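Long-range contact in cell death abnormality protein 2 (Caenorhabditis elegans, PDB 3QWX), which acts as a CRK-family SH2/SH3 signalling adaptor required for cell-corpse engulfment and cell migration, working in a ternary complex with CED-5 and CED-12: residues 66-71 against 81-86. Sequence-based numbering, arbitrary orientation.
Sequences LIERGE and GVKIAN
E68 and K83 face each other as a hydrogen-bonded pair in an antiparallel beta-hairpin of the SH2 domain, formed by strands 62-69 and 82-84. It is a compact illustration of how paired strands divide their residues: I67, V82 and I84 lie on one face of the sheet, E68 and K83 on the other. E68 N gives its proton to K83 O and K83 N returns one to E68 O, each bond 2.8 Å long and in the plane of the accepting carbonyl. The I67 branches divide the work. Its chi1 of -62° sets CG1 anti to the carbonyl carbon and CG2 anti to the backbone N, and the two part: CG2 meets V82 CG1 at 3.6 Å, CG1 meets I84 CG1 at 3.8 Å. L95 of helix 92-98 packs against all three side chains, joining this face of the hairpin to the helix. E68 and K83 run alongside each other, pointing the same way. The K83 chain bends at chi3, and its CE lies 4.0 Å from E68 OE2, whereas K83 NZ is 4.7 Å from that oxygen, too far for a salt bridge, though the opposite charges probably still attract weakly. Toward the hairpin loop, G70 N donates to G81 O at 2.9 Å, nearly straight at the hydrogen (172°) but from 43° above the carbonyl plane, and a water links E71 O to G81 N. At the other end of the pairing, another water donates to L66 O and to E68 OE2 and accepts from A85 N at 2.8 Å.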
ATOM      1  N   LEU A  66      -3.632 -13.916  -3.111  1.00 18.26           N
ATOM      2  CA  LEU A  66      -4.999 -13.442  -3.061  1.00 24.56           C
ATOM      3  C   LEU A  66      -5.453 -13.480  -1.601  1.00 21.20           C
ATOM      4  O   LEU A  66      -5.373 -14.516  -0.944  1.00 22.10           O
ATOM      5  CB  LEU A  66      -5.889 -14.344  -3.910  1.00 26.49           C
ATOM      6  CG  LEU A  66      -7.214 -13.809  -4.446  1.00 33.15           C
ATOM      7  CD1 LEU A  66      -8.205 -14.961  -4.629  1.00 32.43           C
ATOM      8  CD2 LEU A  66      -7.789 -12.749  -3.544  1.00 31.96           C
ATOM      9  N   ILE A  67      -5.910 -12.343  -1.096  1.00 21.57           N
ATOM     10  CA  ILE A  67      -6.459 -12.279   0.251  1.00 18.18           C
ATOM     11  C   ILE A  67      -7.976 -12.281   0.087  1.00 26.24           C
ATOM     12  O   ILE A  67      -8.578 -11.280  -0.316  1.00 22.91           O
ATOM     13  CB  ILE A  67      -5.976 -11.022   1.005  1.00 20.61           C
ATOM     14  CG1 ILE A  67      -4.450 -11.045   1.176  1.00 17.45           C
ATOM     15  CG2 ILE A  67      -6.710 -10.862   2.360  1.00 18.24           C
ATOM     16  CD1 ILE A  67      -3.901  -9.840   1.899  1.00 17.94           C
ATOM     17  N   GLU A  68      -8.585 -13.426   0.369  1.00 24.73           N
ATOM     18  CA  GLU A  68     -10.015 -13.595   0.142  1.00 24.34           C
ATOM     19  C   GLU A  68     -10.823 -13.255   1.377  1.00 23.80           C
ATOM     20  O   GLU A  68     -10.445 -13.592   2.499  1.00 24.39           O
ATOM     21  CB  GLU A  68     -10.318 -15.025  -0.286  1.00 25.61           C
ATOM     22  CG  GLU A  68      -9.422 -15.511  -1.392  1.00 29.63           C
ATOM     23  CD  GLU A  68      -9.725 -16.928  -1.790  1.00 32.88           C
ATOM     24  OE1 GLU A  68     -10.845 -17.172  -2.283  1.00 36.00           O
ATOM     25  OE2 GLU A  68      -8.842 -17.791  -1.618  1.00 34.66           O
ATOM     26  N   ARG A  69     -11.934 -12.570   1.165  1.00 23.59           N
ATOM     27  CA  ARG A  69     -12.838 -12.246   2.257  1.00 22.30           C
ATOM     28  C   ARG A  69     -13.864 -13.359   2.409  1.00 25.49           C
ATOM     29  O   ARG A  69     -14.440 -13.848   1.416  1.00 19.37           O
ATOM     30  CB  ARG A  69     -13.541 -10.916   1.999  1.00 24.03           C
ATOM     31  CG  ARG A  69     -14.557 -10.583   3.075  1.00 23.57           C
ATOM     32  CD  ARG A  69     -14.882  -9.118   3.102  1.00 27.12           C
ATOM     33  NE  ARG A  69     -15.407  -8.659   1.823  1.00 21.26           N
ATOM     34  CZ  ARG A  69     -16.132  -7.554   1.684  1.00 27.07           C
ATOM     35  NH1 ARG A  69     -16.426  -6.821   2.756  1.00 25.87           N
ATOM     36  NH2 ARG A  69     -16.565  -7.192   0.482  1.00 22.28           N
ATOM     37  N   GLY A  70     -14.096 -13.752   3.655  1.00 24.62           N
ATOM     38  CA  GLY A  70     -14.971 -14.870   3.932  1.00 23.22           C
ATOM     39  C   GLY A  70     -16.394 -14.407   4.156  1.00 25.24           C
ATOM     40  O   GLY A  70     -16.762 -13.291   3.800  1.00 22.05           O
ATOM     41  N   GLU A  71     -17.189 -15.276   4.763  1.00 23.57           N
ATOM     42  CA  GLU A  71     -18.593 -15.002   5.020  1.00 25.21           C
ATOM     43  C   GLU A  71     -18.774 -14.299   6.367  1.00 25.12           C
ATOM     44  O   GLU A  71     -18.262 -14.762   7.391  1.00 25.79           O
ATOM     45  CB  GLU A  71     -19.357 -16.325   4.998  1.00 26.62           C
ATOM     46  CG  GLU A  71     -20.765 -16.262   5.526  1.00 27.73           C
ATOM     47  CD  GLU A  71     -21.487 -17.572   5.323  1.00 30.87           C
ATOM     48  OE1 GLU A  71     -21.757 -18.270   6.325  1.00 31.43           O
ATOM     49  OE2 GLU A  71     -21.757 -17.909   4.155  1.00 30.72           O
ATOM     50  N   GLY A  81     -14.090 -12.690   8.111  1.00 23.23           N
ATOM     51  CA  GLY A  81     -12.683 -12.978   8.260  1.00 23.65           C
ATOM     52  C   GLY A  81     -12.026 -12.931   6.898  1.00 24.66           C
ATOM     53  O   GLY A  81     -12.630 -12.534   5.899  1.00 24.31           O
ATOM     54  N   VAL A  82     -10.784 -13.371   6.854  1.00 22.84           N
ATOM     55  CA  VAL A  82      -9.971 -13.218   5.671  1.00 24.30           C
ATOM     56  C   VAL A  82      -9.101 -14.467   5.525  1.00 27.49           C
ATOM     57  O   VAL A  82      -8.772 -15.123   6.527  1.00 23.56           O
ATOM     58  CB  VAL A  82      -9.138 -11.936   5.826  1.00 27.28           C
ATOM     59  CG1 VAL A  82      -7.674 -12.195   5.573  1.00 29.81           C
ATOM     60  CG2 VAL A  82      -9.719 -10.795   4.968  1.00 22.58           C
ATOM     61  N   LYS A  83      -8.743 -14.810   4.290  1.00 25.85           N
ATOM     62  CA  LYS A  83      -7.976 -16.032   4.042  1.00 27.14           C
ATOM     63  C   LYS A  83      -6.865 -15.837   3.008  1.00 25.18           C
ATOM     64  O   LYS A  83      -7.056 -15.140   2.009  1.00 22.14           O
ATOM     65  CB  LYS A  83      -8.925 -17.147   3.581  1.00 27.46           C
ATOM     66  CG  LYS A  83      -8.321 -18.533   3.615  1.00 35.45           C
ATOM     67  CD  LYS A  83      -9.352 -19.619   3.287  1.00 38.60           C
ATOM     68  CE  LYS A  83      -9.921 -19.452   1.885  1.00 41.22           C
ATOM     69  NZ  LYS A  83     -10.869 -20.561   1.561  1.00 48.91           N
ATOM     70  N   ILE A  84      -5.690 -16.412   3.263  1.00 24.47           N
ATOM     71  CA  ILE A  84      -4.717 -16.620   2.185  1.00 28.49           C
ATOM     72  C   ILE A  84      -4.517 -18.108   1.968  1.00 35.68           C
ATOM     73  O   ILE A  84      -4.055 -18.818   2.868  1.00 33.53           O
ATOM     74  CB  ILE A  84      -3.327 -16.025   2.455  1.00 31.94           C
ATOM     75  CG1 ILE A  84      -3.306 -14.524   2.215  1.00 29.29           C
ATOM     76  CG2 ILE A  84      -2.320 -16.635   1.478  1.00 36.96           C
ATOM     77  CD1 ILE A  84      -1.889 -13.968   2.081  1.00 25.90           C
ATOM     78  N   ALA A  85      -4.846 -18.571   0.765  1.00 37.94           N
ATOM     79  CA  ALA A  85      -4.844 -19.998   0.474  1.00 45.27           C
ATOM     80  C   ALA A  85      -5.821 -20.689   1.412  1.00 47.02           C
ATOM     81  O   ALA A  85      -7.032 -20.453   1.360  1.00 44.56           O
ATOM     82  CB  ALA A  85      -3.436 -20.586   0.637  1.00 46.27           C
ATOM     83  N   ASN A  86      -5.285 -21.532   2.284  1.00 37.26           N
ATOM     84  CA  ASN A  86      -6.113 -22.239   3.245  1.00 46.00           C
ATOM     85  C   ASN A  86      -5.752 -21.889   4.690  1.00 41.92           C
ATOM     86  O   ASN A  86      -5.837 -22.732   5.581  1.00 41.58           O
ATOM     87  CB  ASN A  86      -6.011 -23.737   3.002  1.00 47.14           C
ATOM     88  CG  ASN A  86      -4.699 -24.117   2.360  1.00 56.29           C
ATOM     89  OD1 ASN A  86      -4.664 -24.576   1.217  1.00 57.43           O
ATOM     90  ND2 ASN A  86      -3.601 -23.902   3.084  1.00 52.48           N
TER
HETATM   91  O   HOH W   1      -6.074 -17.071  -1.318  1.00 31.11           O
HETATM   92  O   HOH W   2     -15.824 -14.783   8.382  1.00 27.62           O